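Local coordinates for protein putative phosphomethylpyrimidine kinase (Bacteroides thetaiotaomicron, PDB 3MBH) that probably phosphorylates pyridoxal at the expense of ATP and binds pyridoxal in its pocket, at residues K9-H14 and V76-I81; S32-Q37 and T228-G233; E149-L154 and K168-L173. One frame throughout, in Å; residues are numbered along the deposited sequence.

Overall arrangement
Contacts 1 and 2 are neighbours, with centres about 11 Å apart. Residues 9-14 and 32-37 meet between them: Ile-10 N probably hydrogen-bonds Gln-37 O at 2.8 Å, and Ile-10 packs on Phe-36. Both contacts also touch the second subunit. Contact 3 lies at the far side of the chain's centre from contact 2. Its centre is about 26 Å from those of the other two. Pyridoxal lies about 9 Å from the Ser-229 side chain of contact 2 and about 12 Å from that of Val-13 in contact 1. Along the chain, contact 3 is nested inside the loop closed by contact 2.

Contact 1. Residues K9-H14 and V76-I81; sequences KIAAVH and VQFDAI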
ATOM      1  N   LYS A   9      -1.248  -1.954 -24.969  1.00 20.02           N
ATOM      2  CA  LYS A   9      -1.420  -0.628 -25.539  1.00 19.69           C
ATOM      3  C   LYS A   9      -2.879  -0.379 -25.965  1.00 18.80           C
ATOM      4  O   LYS A   9      -3.542  -1.233 -26.598  1.00 17.57           O
ATOM      5  CB  LYS A   9      -0.523  -0.418 -26.772  1.00 19.65           C
ATOM      6  CG  LYS A   9       0.965  -0.694 -26.623  1.00 22.90           C
ATOM      7  CD  LYS A   9       1.703  -0.254 -27.917  1.00 24.21           C
ATOM      8  CE  LYS A   9       2.631  -1.281 -28.442  1.00 28.14           C
ATOM      9  NZ  LYS A   9       3.902  -1.462 -27.647  1.00 32.67           N
ATOM     10  N   ILE A  10      -3.357   0.794 -25.623  1.00 17.27           N
ATOM     11  CA  ILE A  10      -4.693   1.245 -25.984  1.00 17.26           C
ATOM     12  C   ILE A  10      -4.628   2.457 -26.877  1.00 16.43           C
ATOM     13  O   ILE A  10      -4.068   3.483 -26.471  1.00 17.62           O
ATOM     14  CB  ILE A  10      -5.487   1.589 -24.717  1.00 17.88           C
ATOM     15  CG1 ILE A  10      -5.522   0.369 -23.790  1.00 20.24           C
ATOM     16  CG2 ILE A  10      -6.891   2.058 -25.091  1.00 16.64           C
ATOM     17  CD1 ILE A  10      -6.099   0.644 -22.395  1.00 20.82           C
ATOM     18  N   ALA A  11      -5.188   2.383 -28.075  1.00 15.53           N
ATOM     19  CA  ALA A  11      -5.281   3.568 -28.910  1.00 16.01           C
ATOM     20  C   ALA A  11      -6.517   4.367 -28.398  1.00 16.46           C
ATOM     21  O   ALA A  11      -7.630   3.836 -28.389  1.00 18.12           O
ATOM     22  CB  ALA A  11      -5.421   3.182 -30.419  1.00 14.16           C
ATOM     23  N   ALA A  12      -6.306   5.629 -28.011  1.00 15.43           N
ATOM     24  CA  ALA A  12      -7.306   6.482 -27.427  1.00 16.06           C
ATOM     25  C   ALA A  12      -7.706   7.579 -28.409  1.00 15.42           C
ATOM     26  O   ALA A  12      -6.933   8.509 -28.678  1.00 15.43           O
ATOM     27  CB  ALA A  12      -6.809   7.082 -26.089  1.00 15.04           C
ATOM     28  N   VAL A  13      -8.890   7.426 -28.984  1.00 16.23           N
ATOM     29  CA  VAL A  13      -9.440   8.327 -30.020  1.00 15.78           C
ATOM     30  C   VAL A  13     -10.419   9.333 -29.334  1.00 16.28           C
ATOM     31  O   VAL A  13     -11.614   9.110 -29.268  1.00 15.85           O
ATOM     32  CB  VAL A  13     -10.115   7.536 -31.185  1.00 15.46           C
ATOM     33  CG1 VAL A  13     -10.423   8.504 -32.352  1.00 14.30           C
ATOM     34  CG2 VAL A  13      -9.218   6.308 -31.614  1.00 14.26           C
ATOM     35  N   HIS A  14      -9.831  10.403 -28.800  1.00 15.59           N
ATOM     36  CA  HIS A  14     -10.500  11.375 -28.010  1.00 15.98           C
ATOM     37  C   HIS A  14      -9.820  12.704 -28.276  1.00 15.58           C
ATOM     38  O   HIS A  14      -8.697  12.746 -28.783  1.00 15.44           O
ATOM     39  CB  HIS A  14     -10.353  11.091 -26.506  1.00 16.17           C
ATOM     40  CG  HIS A  14     -10.953   9.796 -26.051  1.00 15.82           C
ATOM     41  ND1 HIS A  14     -12.154   9.740 -25.386  1.00 15.25           N
ATOM     42  CD2 HIS A  14     -10.474   8.530 -26.069  1.00 15.40           C
ATOM     43  CE1 HIS A  14     -12.441   8.482 -25.090  1.00 17.52           C
ATOM     44  NE2 HIS A  14     -11.440   7.719 -25.495  1.00 16.07           N
ATOM     45  N   VAL A  76       2.710  -0.818 -35.374  1.00 21.04           N
ATOM     46  CA  VAL A  76       2.203  -0.798 -34.006  1.00 20.93           C
ATOM     47  C   VAL A  76       0.945  -1.645 -33.920  1.00 19.92           C
ATOM     48  O   VAL A  76       0.113  -1.645 -34.820  1.00 20.18           O
ATOM     49  CB  VAL A  76       2.006   0.643 -33.434  1.00 21.62           C
ATOM     50  CG1 VAL A  76       1.140   1.425 -34.296  1.00 25.48           C
ATOM     51  CG2 VAL A  76       1.374   0.593 -32.034  1.00 22.57           C
ATOM     52  N   GLN A  77       0.843  -2.385 -32.835  0.80 20.62           N
ATOM     53  CA  GLN A  77      -0.315  -3.210 -32.568  0.80 22.29           C
ATOM     54  C   GLN A  77      -1.014  -2.756 -31.286  0.80 21.22           C
ATOM     55  O   GLN A  77      -0.372  -2.536 -30.264  0.80 20.95           O
ATOM     56  CB  GLN A  77       0.102  -4.660 -32.429  0.80 23.29           C
ATOM     57  CG  GLN A  77       0.761  -5.259 -33.664  0.80 27.89           C
ATOM     58  CD  GLN A  77      -0.254  -5.863 -34.605  0.80 32.72           C
ATOM     59  OE1 GLN A  77      -0.042  -6.960 -35.128  0.80 37.12           O
ATOM     60  NE2 GLN A  77      -1.386  -5.175 -34.789  0.80 34.27           N
ATOM     61  N   PHE A  78      -2.335  -2.630 -31.349  1.00 19.76           N
ATOM     62  CA  PHE A  78      -3.099  -2.246 -30.173  1.00 19.52           C
ATOM     63  C   PHE A  78      -3.879  -3.390 -29.583  1.00 19.04           C
ATOM     64  O   PHE A  78      -4.479  -4.160 -30.299  1.00 20.22           O
ATOM     65  CB  PHE A  78      -4.020  -1.070 -30.486  1.00 19.05           C
ATOM     66  CG  PHE A  78      -3.276   0.153 -30.957  1.00 19.55           C
ATOM     67  CD1 PHE A  78      -2.463   0.845 -30.089  1.00 19.84           C
ATOM     68  CD2 PHE A  78      -3.357   0.571 -32.264  1.00 19.05           C
ATOM     69  CE1 PHE A  78      -1.759   1.943 -30.536  1.00 22.17           C
ATOM     70  CE2 PHE A  78      -2.683   1.703 -32.711  1.00 17.76           C
ATOM     71  CZ  PHE A  78      -1.894   2.388 -31.865  1.00 19.46           C
ATOM     72  N   ASP A  79      -3.888  -3.477 -28.272  1.00 18.69           N
ATOM     73  CA  ASP A  79      -4.685  -4.477 -27.552  1.00 18.99           C
ATOM     74  C   ASP A  79      -6.103  -3.986 -27.396  1.00 18.70           C
ATOM     75  O   ASP A  79      -7.034  -4.780 -27.234  1.00 19.03           O
ATOM     76  CB  ASP A  79      -4.028  -4.742 -26.225  1.00 18.94           C
ATOM     77  CG  ASP A  79      -2.587  -5.218 -26.410  1.00 21.18           C
ATOM     78  OD1 ASP A  79      -2.462  -6.360 -26.845  1.00 19.80           O
ATOM     79  OD2 ASP A  79      -1.608  -4.435 -26.217  1.00 20.51           O
ATOM     80  N   ALA A  80      -6.279  -2.669 -27.481  1.00 17.19           N
ATOM     81  CA  ALA A  80      -7.600  -2.115 -27.431  1.00 16.41           C
ATOM     82  C   ALA A  80      -7.660  -0.805 -28.153  1.00 16.09           C
ATOM     83  O   ALA A  80      -6.645  -0.177 -28.330  1.00 17.05           O
ATOM     84  CB  ALA A  80      -8.056  -1.951 -26.006  1.00 15.98           C
ATOM     85  N   ILE A  81      -8.862  -0.428 -28.588  1.00 16.27           N
ATOM     86  CA  ILE A  81      -9.143   0.868 -29.207  1.00 16.42           C
ATOM     87  C   ILE A  81     -10.380   1.420 -28.498  1.00 17.24           C
ATOM     88  O   ILE A  81     -11.409   0.739 -28.376  1.00 16.29           O
ATOM     89  CB  ILE A  81      -9.440   0.792 -30.727  1.00 16.89           C
ATOM     90  CG1 ILE A  81      -8.256   0.158 -31.455  1.00 17.49           C
ATOM     91  CG2 ILE A  81      -9.813   2.225 -31.287  1.00 13.38           C
ATOM     92  CD1 ILE A  81      -8.435  -0.117 -32.924  1.00 18.10           C
TER
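The methyl of Ala-11 sits squarely over the ring of Phe-78. Ala-11 CB is 3.6 Å from the ring centroid of Phe-78 and only 3° off the ring normal, a CH-pi contact. The small bump is thus matched by a flat aromatic floor. Phe-78 CG lies anti to its carbonyl carbon (chi1 -59°), which lays the ring against the strand at 9-13. Lys-9 meets the same ring at its edge, with Lys-9 CB 4.0 Å from Phe-78 CD1. Further out, the bent Lys-9 chain passes over the backbone, its CE lying 3.7 Å from Gln-77 O. Phe-98 of helix 91-102 and Trp-71 also pack on Phe-78.

Val-13 and Ile-81 lie side by side on the same face of the sheet as Ala-11, with Val-13 CG2 4.1 Å from Ile-81 CG2. Helix 91-102 packs over this face. On the reverse face Ile-10 CG1 lies 4.1 Å from Ala-80 CB, and Leu-31 of helix 24-33 and Phe-36 also touch Ile-10.

The backbones hold these shapes in place. Ala-11 N bonds to Ala-80 O at 3.0 Å. Lys-9 O takes two bonds in its carbonyl plane, from the backbone N of Asp-79 and that of Ala-80. The Asp-79 side chain closes the end of the pairing. Its OD2 uses the anti lone pair to accept from Lys-9 N, at 2.8 Å and nearly straight (164°). The carboxylate therefore serves the backbone N-H at the start of the strand.

The parallel bridges, Ile-10 with Ala-80 and Ala-11 with Ile-81, with helices on both faces, place the contact in the central sheet of an alpha/beta fold, here that of the ribokinase-like family.

Contact 2. Residues S32-Q37 and T228-G233; sequences SSMGFQ and TSVITG
Met-34, a selenomethionine in the model, lays its end over Gly-233 in helix 223-236. Its chain runs out straight at chi2 and then bends at chi3 (83°), which turns the methyl onto the glycine backbone. Met-34 CE is 3.6 Å from Gly-233 C, and Met-34 SE is 3.9 Å from Gly-233 CA. A beta carbon at Gly-233 would fall only 2.5 Å from Met-34 SE. The bare glycine therefore makes the hollow that takes the selenium. The same methyl lies 4.0 Å from Val-230 O, one turn earlier on the helix.

Phe-36 reaches the same helix next to Met-34. Phe-36 CE2 approaches Gly-233 O at 3.7 Å, obliquely to the ring. Two large side chains thus share one small residue. No hydrogen bond crosses between the segments, and the fit rests on shape.

Between them the chain turns at Gly-35. It ends helix 24-33 in a Schellman motif with positive phi (105°), and Gly-35 N bonds back to Ser-32 O at 2.9 Å. At these backbone angles a beta carbon would press on the carbonyl O of Met-34. This turn brings Met-34 and Phe-36 to the helix together. Met-34 O is also bound by Gln-237 NE2. On the helix, Thr-228 O is gripped from opposite faces by the N and the OG1 of Thr-232, with Thr-232 OG1 at 2.8 Å.

The end of helix 24-33 is thereby joined to helix 223-236. Arg-247 of helix 241-257 and Leu-279 also pack on Met-34. Elsewhere on helix 223-236, Thr-228 and Thr-232 touch Tyr-82 of strand 80-83.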
ATOM      1  N   SER A  32      -3.173   4.603 -17.638  1.00 16.74           N
ATOM      2  CA  SER A  32      -1.775   4.427 -17.250  1.00 17.55           C
ATOM      3  C   SER A  32      -1.688   3.868 -15.818  1.00 15.64           C
ATOM      4  O   SER A  32      -0.908   2.960 -15.557  1.00 15.84           O
ATOM      5  CB  SER A  32      -0.994   5.733 -17.230  1.00 19.25           C
ATOM      6  OG  SER A  32      -1.111   6.432 -18.444  1.00 27.22           O
ATOM      7  N   SER A  33      -2.466   4.441 -14.901  0.50 14.98           N
ATOM      8  CA  SER A  33      -2.510   3.980 -13.507  0.50 15.17           C
ATOM      9  C   SER A  33      -2.915   2.512 -13.456  0.50 14.98           C
ATOM     10  O   SER A  33      -2.367   1.740 -12.677  0.50 15.68           O
ATOM     11  CB  SER A  33      -3.468   4.842 -12.677  0.50 14.88           C
ATOM     12  OG  SER A  33      -3.007   6.189 -12.648  0.50 15.56           O
HETATM   13  N   MSE A  34      -3.804   2.112 -14.354  1.00 14.97           N
HETATM   14  CA  MSE A  34      -4.287   0.753 -14.373  1.00 15.62           C
HETATM   15  C   MSE A  34      -3.323  -0.177 -15.099  1.00 16.70           C
HETATM   16  O   MSE A  34      -3.584  -1.374 -15.170  1.00 16.73           O
HETATM   17  CB  MSE A  34      -5.667   0.674 -14.972  1.00 15.84           C
HETATM   18  CG  MSE A  34      -6.716   1.426 -14.074  1.00 18.76           C
HETATM   19 SE   MSE A  34      -8.514   1.331 -14.764  0.75 14.88          SE
HETATM   20  CE  MSE A  34      -8.949  -0.398 -14.030  1.00 14.10           C
ATOM     21  N   GLY A  35      -2.214   0.352 -15.608  1.00 15.84           N
ATOM     22  CA  GLY A  35      -1.165  -0.498 -16.140  1.00 16.15           C
ATOM     23  C   GLY A  35      -1.056  -0.569 -17.638  1.00 16.25           C
ATOM     24  O   GLY A  35      -0.310  -1.389 -18.145  1.00 16.82           O
ATOM     25  N   PHE A  36      -1.755   0.319 -18.351  1.00 16.42           N
ATOM     26  CA  PHE A  36      -1.824   0.268 -19.808  1.00 17.28           C
ATOM     27  C   PHE A  36      -1.157   1.481 -20.373  1.00 17.42           C
ATOM     28  O   PHE A  36      -1.232   2.544 -19.760  1.00 18.46           O
ATOM     29  CB  PHE A  36      -3.275   0.195 -20.268  1.00 16.98           C
ATOM     30  CG  PHE A  36      -3.984  -0.979 -19.695  1.00 19.36           C
ATOM     31  CD1 PHE A  36      -3.710  -2.249 -20.176  1.00 21.56           C
ATOM     32  CD2 PHE A  36      -4.839  -0.839 -18.614  1.00 18.43           C
ATOM     33  CE1 PHE A  36      -4.301  -3.357 -19.603  1.00 20.69           C
ATOM     34  CE2 PHE A  36      -5.418  -1.916 -18.044  1.00 18.83           C
ATOM     35  CZ  PHE A  36      -5.167  -3.183 -18.537  1.00 22.05           C
ATOM     36  N   GLN A  37      -0.449   1.318 -21.493  1.00 16.99           N
ATOM     37  CA  GLN A  37       0.051   2.473 -22.231  1.00 16.60           C
ATOM     38  C   GLN A  37      -1.078   3.020 -23.138  1.00 17.10           C
ATOM     39  O   GLN A  37      -1.693   2.252 -23.861  1.00 17.26           O
ATOM     40  CB  GLN A  37       1.265   2.103 -23.100  1.00 16.64           C
ATOM     41  CG  GLN A  37       1.743   3.304 -23.897  1.00 18.41           C
ATOM     42  CD  GLN A  37       2.977   2.999 -24.754  1.00 19.63           C
ATOM     43  OE1 GLN A  37       3.352   1.868 -24.905  1.00 16.28           O
ATOM     44  NE2 GLN A  37       3.621   4.040 -25.261  1.00 16.71           N
ATOM     45  N   THR A 228     -15.964   5.200 -18.541  1.00 16.86           N
ATOM     46  CA  THR A 228     -15.592   4.324 -19.649  1.00 17.11           C
ATOM     47  C   THR A 228     -14.133   3.933 -19.568  1.00 16.69           C
ATOM     48  O   THR A 228     -13.806   2.771 -19.861  1.00 16.15           O
ATOM     49  CB  THR A 228     -16.036   4.912 -21.046  1.00 16.91           C
ATOM     50  OG1 THR A 228     -17.445   5.195 -20.972  1.00 15.75           O
ATOM     51  CG2 THR A 228     -15.709   3.913 -22.221  1.00 13.26           C
ATOM     52  N   SER A 229     -13.277   4.845 -19.078  1.00 16.34           N
ATOM     53  CA  SER A 229     -11.850   4.550 -18.880  1.00 16.24           C
ATOM     54  C   SER A 229     -11.681   3.423 -17.817  1.00 16.91           C
ATOM     55  O   SER A 229     -10.923   2.447 -18.038  1.00 16.47           O
ATOM     56  CB  SER A 229     -11.083   5.800 -18.411  1.00 16.82           C
ATOM     57  OG  SER A 229     -10.916   6.746 -19.447  1.00 16.61           O
ATOM     58  N   VAL A 230     -12.443   3.507 -16.718  1.00 16.41           N
ATOM     59  CA  VAL A 230     -12.359   2.449 -15.697  1.00 16.59           C
ATOM     60  C   VAL A 230     -12.942   1.141 -16.216  1.00 16.15           C
ATOM     61  O   VAL A 230     -12.358   0.072 -16.017  1.00 17.32           O
ATOM     62  CB  VAL A 230     -12.939   2.860 -14.342  1.00 17.12           C
ATOM     63  CG1 VAL A 230     -12.826   1.647 -13.384  1.00 14.24           C
ATOM     64  CG2 VAL A 230     -12.190   4.120 -13.787  1.00 15.80           C
ATOM     65  N   ILE A 231     -14.053   1.220 -16.944  1.00 16.06           N
ATOM     66  CA  ILE A 231     -14.624   0.012 -17.558  1.00 15.79           C
ATOM     67  C   ILE A 231     -13.598  -0.689 -18.487  1.00 16.10           C
ATOM     68  O   ILE A 231     -13.395  -1.903 -18.398  1.00 14.37           O
ATOM     69  CB  ILE A 231     -15.956   0.274 -18.303  1.00 15.84           C
ATOM     70  CG1 ILE A 231     -17.032   0.689 -17.295  1.00 16.62           C
ATOM     71  CG2 ILE A 231     -16.404  -0.991 -19.133  1.00 15.95           C
ATOM     72  CD1 ILE A 231     -17.666  -0.414 -16.416  1.00 15.59           C
ATOM     73  N   THR A 232     -12.930   0.079 -19.330  1.00 15.36           N
ATOM     74  CA  THR A 232     -11.967  -0.469 -20.267  1.00 15.57           C
ATOM     75  C   THR A 232     -10.814  -1.112 -19.561  1.00 16.68           C
ATOM     76  O   THR A 232     -10.445  -2.255 -19.881  1.00 18.04           O
ATOM     77  CB  THR A 232     -11.431   0.655 -21.151  1.00 16.84           C
ATOM     78  OG1 THR A 232     -12.544   1.196 -21.848  1.00 16.08           O
ATOM     79  CG2 THR A 232     -10.402   0.156 -22.160  1.00 17.36           C
ATOM     80  N   GLY A 233     -10.220  -0.388 -18.602  1.00 15.40           N
ATOM     81  CA  GLY A 233      -9.127  -0.934 -17.859  1.00 15.02           C
ATOM     82  C   GLY A 233      -9.530  -2.204 -17.086  1.00 14.95           C
ATOM     83  O   GLY A 233      -8.772  -3.159 -17.033  1.00 14.33           O
TER

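Contact 3. Residues E149-L154 and K168-L173; sequences ELFYLL and KEYLRL
A chi1 of 166° swings the Leu-150 branches away from its own backbone N and out to Tyr-170. Tyr-170 has CG beside its backbone N, which directs the ring into the groove between the two helices. There Leu-150 CD2 comes to 3.6 Å from Tyr-170 CD2, while Leu-154 CD1 comes to 3.7 Å from Tyr-170 CD1. Both leucines cross the tyrosine at about a right angle.

The outer part of the ring meets Phe-151. The Phe-151 edge is turned to the face of Tyr-170, with centroids 5.2 Å apart and planes at 78°, a T-shaped pair. Phe-151 CE1 also lies 3.6 Å from Tyr-170 OH, which sits at the edge of the phenylalanine ring. That hydroxyl is hydrogen-bonded to Ser-162 OG. Further along, Leu-154 CD2 packs on Leu-173 CB at 4.2 Å.

With an alanine in place of Tyr-170, the space between Leu-150, Leu-154 and Phe-151 would probably be left unfilled, and Ser-162 OG would lose this hydroxyl partner.

The short helical segments cross at 54°, with their axes 11.3 Å apart. Leu-150 and Leu-171 both reach Ile-184 of strand 181-189. This is a helix pair packed against the central sheet of the alpha/beta ribokinase-like fold, away from the pyridoxal pocket and the zinc sites.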
ATOM      1  N   GLU A 149     -27.781   9.952 -24.934  1.00 17.68           N
ATOM      2  CA  GLU A 149     -27.125   9.369 -26.081  1.00 17.35           C
ATOM      3  C   GLU A 149     -27.867   8.114 -26.523  1.00 16.95           C
ATOM      4  O   GLU A 149     -27.979   7.851 -27.725  1.00 16.62           O
ATOM      5  CB  GLU A 149     -25.662   9.085 -25.757  1.00 17.43           C
ATOM      6  CG  GLU A 149     -24.888  10.340 -25.591  1.00 18.92           C
ATOM      7  CD  GLU A 149     -23.580  10.205 -24.836  1.00 19.42           C
ATOM      8  OE1 GLU A 149     -23.322   9.172 -24.150  1.00 19.14           O
ATOM      9  OE2 GLU A 149     -22.797  11.154 -24.984  1.00 15.18           O
ATOM     10  N   LEU A 150     -28.458   7.392 -25.579  1.00 17.57           N
ATOM     11  CA  LEU A 150     -29.229   6.205 -25.925  1.00 17.61           C
ATOM     12  C   LEU A 150     -30.387   6.554 -26.836  1.00 18.13           C
ATOM     13  O   LEU A 150     -30.654   5.867 -27.839  1.00 16.61           O
ATOM     14  CB  LEU A 150     -29.795   5.504 -24.684  1.00 18.94           C
ATOM     15  CG  LEU A 150     -30.895   4.461 -25.026  1.00 20.27           C
ATOM     16  CD1 LEU A 150     -30.269   3.147 -25.323  1.00 22.89           C
ATOM     17  CD2 LEU A 150     -31.845   4.360 -23.954  1.00 24.92           C
ATOM     18  N   PHE A 151     -31.132   7.581 -26.467  1.00 18.33           N
ATOM     19  CA  PHE A 151     -32.305   7.908 -27.270  1.00 18.59           C
ATOM     20  C   PHE A 151     -31.884   8.515 -28.628  1.00 18.88           C
ATOM     21  O   PHE A 151     -32.496   8.206 -29.644  1.00 18.63           O
ATOM     22  CB  PHE A 151     -33.253   8.797 -26.484  1.00 19.20           C
ATOM     23  CG  PHE A 151     -33.983   8.063 -25.396  1.00 19.13           C
ATOM     24  CD1 PHE A 151     -34.928   7.102 -25.713  1.00 20.24           C
ATOM     25  CD2 PHE A 151     -33.722   8.312 -24.079  1.00 21.72           C
ATOM     26  CE1 PHE A 151     -35.578   6.410 -24.731  1.00 21.72           C
ATOM     27  CE2 PHE A 151     -34.386   7.613 -23.069  1.00 21.90           C
ATOM     28  CZ  PHE A 151     -35.296   6.670 -23.399  1.00 22.02           C
ATOM     29  N   TYR A 152     -30.795   9.287 -28.665  1.00 19.96           N
ATOM     30  CA  TYR A 152     -30.250   9.752 -29.958  1.00 20.32           C
ATOM     31  C   TYR A 152     -29.834   8.565 -30.851  1.00 20.54           C
ATOM     32  O   TYR A 152     -30.166   8.522 -32.026  1.00 20.12           O
ATOM     33  CB  TYR A 152     -29.085  10.712 -29.751  1.00 20.93           C
ATOM     34  CG  TYR A 152     -29.554  12.135 -29.485  1.00 22.56           C
ATOM     35  CD1 TYR A 152     -30.278  12.849 -30.455  1.00 22.47           C
ATOM     36  CD2 TYR A 152     -29.288  12.769 -28.273  1.00 22.09           C
ATOM     37  CE1 TYR A 152     -30.702  14.167 -30.189  1.00 23.27           C
ATOM     38  CE2 TYR A 152     -29.733  14.044 -28.003  1.00 20.80           C
ATOM     39  CZ  TYR A 152     -30.436  14.734 -28.958  1.00 22.48           C
ATOM     40  OH  TYR A 152     -30.838  16.021 -28.677  1.00 27.18           O
ATOM     41  N   LEU A 153     -29.189   7.561 -30.272  1.00 20.76           N
ATOM     42  CA  LEU A 153     -28.772   6.387 -31.036  1.00 21.26           C
ATOM     43  C   LEU A 153     -29.968   5.580 -31.545  1.00 22.43           C
ATOM     44  O   LEU A 153     -29.946   5.124 -32.680  1.00 22.25           O
ATOM     45  CB  LEU A 153     -27.860   5.485 -30.236  1.00 20.43           C
ATOM     46  CG  LEU A 153     -26.472   6.046 -29.972  1.00 21.82           C
ATOM     47  CD1 LEU A 153     -25.703   5.287 -28.916  1.00 17.93           C
ATOM     48  CD2 LEU A 153     -25.704   6.116 -31.300  1.00 17.53           C
ATOM     49  N   LEU A 154     -31.007   5.420 -30.722  1.00 23.37           N
ATOM     50  CA  LEU A 154     -32.199   4.690 -31.138  1.00 24.21           C
ATOM     51  C   LEU A 154     -33.175   5.536 -31.995  1.00 25.50           C
ATOM     52  O   LEU A 154     -34.153   5.004 -32.498  1.00 26.34           O
ATOM     53  CB  LEU A 154     -32.909   4.145 -29.910  1.00 23.83           C
ATOM     54  CG  LEU A 154     -32.168   3.058 -29.134  1.00 24.14           C
ATOM     55  CD1 LEU A 154     -32.991   2.596 -27.970  1.00 23.40           C
ATOM     56  CD2 LEU A 154     -31.837   1.876 -30.026  1.00 23.83           C
ATOM     57  N   LYS A 168     -34.179  -2.824 -20.342  1.00 20.68           N
ATOM     58  CA  LYS A 168     -33.693  -4.118 -20.857  1.00 20.69           C
ATOM     59  C   LYS A 168     -33.877  -4.236 -22.375  1.00 20.89           C
ATOM     60  O   LYS A 168     -32.982  -4.694 -23.096  1.00 20.27           O
ATOM     61  CB  LYS A 168     -34.379  -5.287 -20.136  1.00 20.76           C
ATOM     62  CG  LYS A 168     -33.893  -5.478 -18.690  1.00 22.51           C
ATOM     63  CD  LYS A 168     -34.577  -6.618 -17.933  1.00 24.54           C
ATOM     64  CE  LYS A 168     -34.013  -8.005 -18.253  1.00 27.31           C
ATOM     65  NZ  LYS A 168     -34.763  -9.183 -17.561  1.00 27.70           N
ATOM     66  N   GLU A 169     -35.049  -3.809 -22.860  1.00 21.57           N
ATOM     67  CA  GLU A 169     -35.330  -3.789 -24.299  1.00 21.54           C
ATOM     68  C   GLU A 169     -34.378  -2.835 -25.010  1.00 20.35           C
ATOM     69  O   GLU A 169     -33.850  -3.183 -26.039  1.00 20.21           O
ATOM     70  CB  GLU A 169     -36.800  -3.424 -24.601  1.00 22.62           C
ATOM     71  CG  GLU A 169     -37.560  -4.357 -25.618  1.00 27.88           C
ATOM     72  CD  GLU A 169     -36.862  -4.526 -27.004  1.00 36.18           C
ATOM     73  OE1 GLU A 169     -35.742  -5.130 -27.051  1.00 41.94           O
ATOM     74  OE2 GLU A 169     -37.441  -4.080 -28.054  1.00 39.55           O
ATOM     75  N   TYR A 170     -34.113  -1.643 -24.481  1.00 20.30           N
ATOM     76  CA  TYR A 170     -33.165  -0.761 -25.174  1.00 20.16           C
ATOM     77  C   TYR A 170     -31.762  -1.403 -25.268  1.00 19.64           C
ATOM     78  O   TYR A 170     -31.063  -1.291 -26.276  1.00 19.55           O
ATOM     79  CB  TYR A 170     -33.024   0.576 -24.460  1.00 21.50           C
ATOM     80  CG  TYR A 170     -34.276   1.383 -24.220  1.00 24.44           C
ATOM     81  CD1 TYR A 170     -35.227   1.571 -25.215  1.00 25.86           C
ATOM     82  CD2 TYR A 170     -34.456   2.051 -23.003  1.00 28.39           C
ATOM     83  CE1 TYR A 170     -36.372   2.359 -24.977  1.00 28.77           C
ATOM     84  CE2 TYR A 170     -35.607   2.828 -22.758  1.00 30.47           C
ATOM     85  CZ  TYR A 170     -36.555   2.976 -23.743  1.00 29.28           C
ATOM     86  OH  TYR A 170     -37.674   3.766 -23.475  1.00 32.57           O
ATOM     87  N   LEU A 171     -31.340  -2.051 -24.187  1.00 18.86           N
ATOM     88  CA  LEU A 171     -30.007  -2.713 -24.133  1.00 18.77           C
ATOM     89  C   LEU A 171     -29.899  -3.757 -25.260  1.00 19.14           C
ATOM     90  O   LEU A 171     -28.937  -3.803 -26.000  1.00 17.48           O
ATOM     91  CB  LEU A 171     -29.780  -3.344 -22.758  1.00 17.90           C
ATOM     92  CG  LEU A 171     -29.448  -2.372 -21.613  1.00 17.27           C
ATOM     93  CD1 LEU A 171     -29.676  -3.097 -20.344  1.00 14.17           C
ATOM     94  CD2 LEU A 171     -27.976  -1.832 -21.657  1.00 12.94           C
ATOM     95  N   ARG A 172     -30.927  -4.575 -25.366  0.70 20.09           N
ATOM     96  CA  ARG A 172     -30.966  -5.602 -26.376  0.70 20.84           C
ATOM     97  C   ARG A 172     -30.991  -5.018 -27.808  0.70 20.40           C
ATOM     98  O   ARG A 172     -30.323  -5.557 -28.692  0.70 19.91           O
ATOM     99  CB  ARG A 172     -32.160  -6.514 -26.079  0.70 21.40           C
ATOM    100  CG  ARG A 172     -32.414  -7.589 -27.078  0.70 24.16           C
ATOM    101  CD  ARG A 172     -31.204  -8.457 -27.252  0.70 26.73           C
ATOM    102  NE  ARG A 172     -31.542  -9.661 -27.988  0.70 31.44           N
ATOM    103  CZ  ARG A 172     -30.714 -10.684 -28.136  0.70 32.30           C
ATOM    104  NH1 ARG A 172     -29.477 -10.617 -27.639  0.70 32.15           N
ATOM    105  NH2 ARG A 172     -31.110 -11.755 -28.812  0.70 30.96           N
ATOM    106  N   LEU A 173     -31.740  -3.927 -28.034  1.00 20.24           N
ATOM    107  CA  LEU A 173     -31.842  -3.310 -29.375  1.00 20.13           C
ATOM    108  C   LEU A 173     -30.485  -2.782 -29.801  1.00 19.82           C
ATOM    109  O   LEU A 173     -30.079  -2.952 -30.941  1.00 20.90           O
ATOM    110  CB  LEU A 173     -32.804  -2.124 -29.410  1.00 20.41           C
ATOM    111  CG  LEU A 173     -34.302  -2.331 -29.415  1.00 23.41           C
ATOM    112  CD1 LEU A 173     -34.964  -0.944 -29.452  1.00 25.08           C
ATOM    113  CD2 LEU A 173     -34.801  -3.199 -30.604  1.00 20.69           C
TER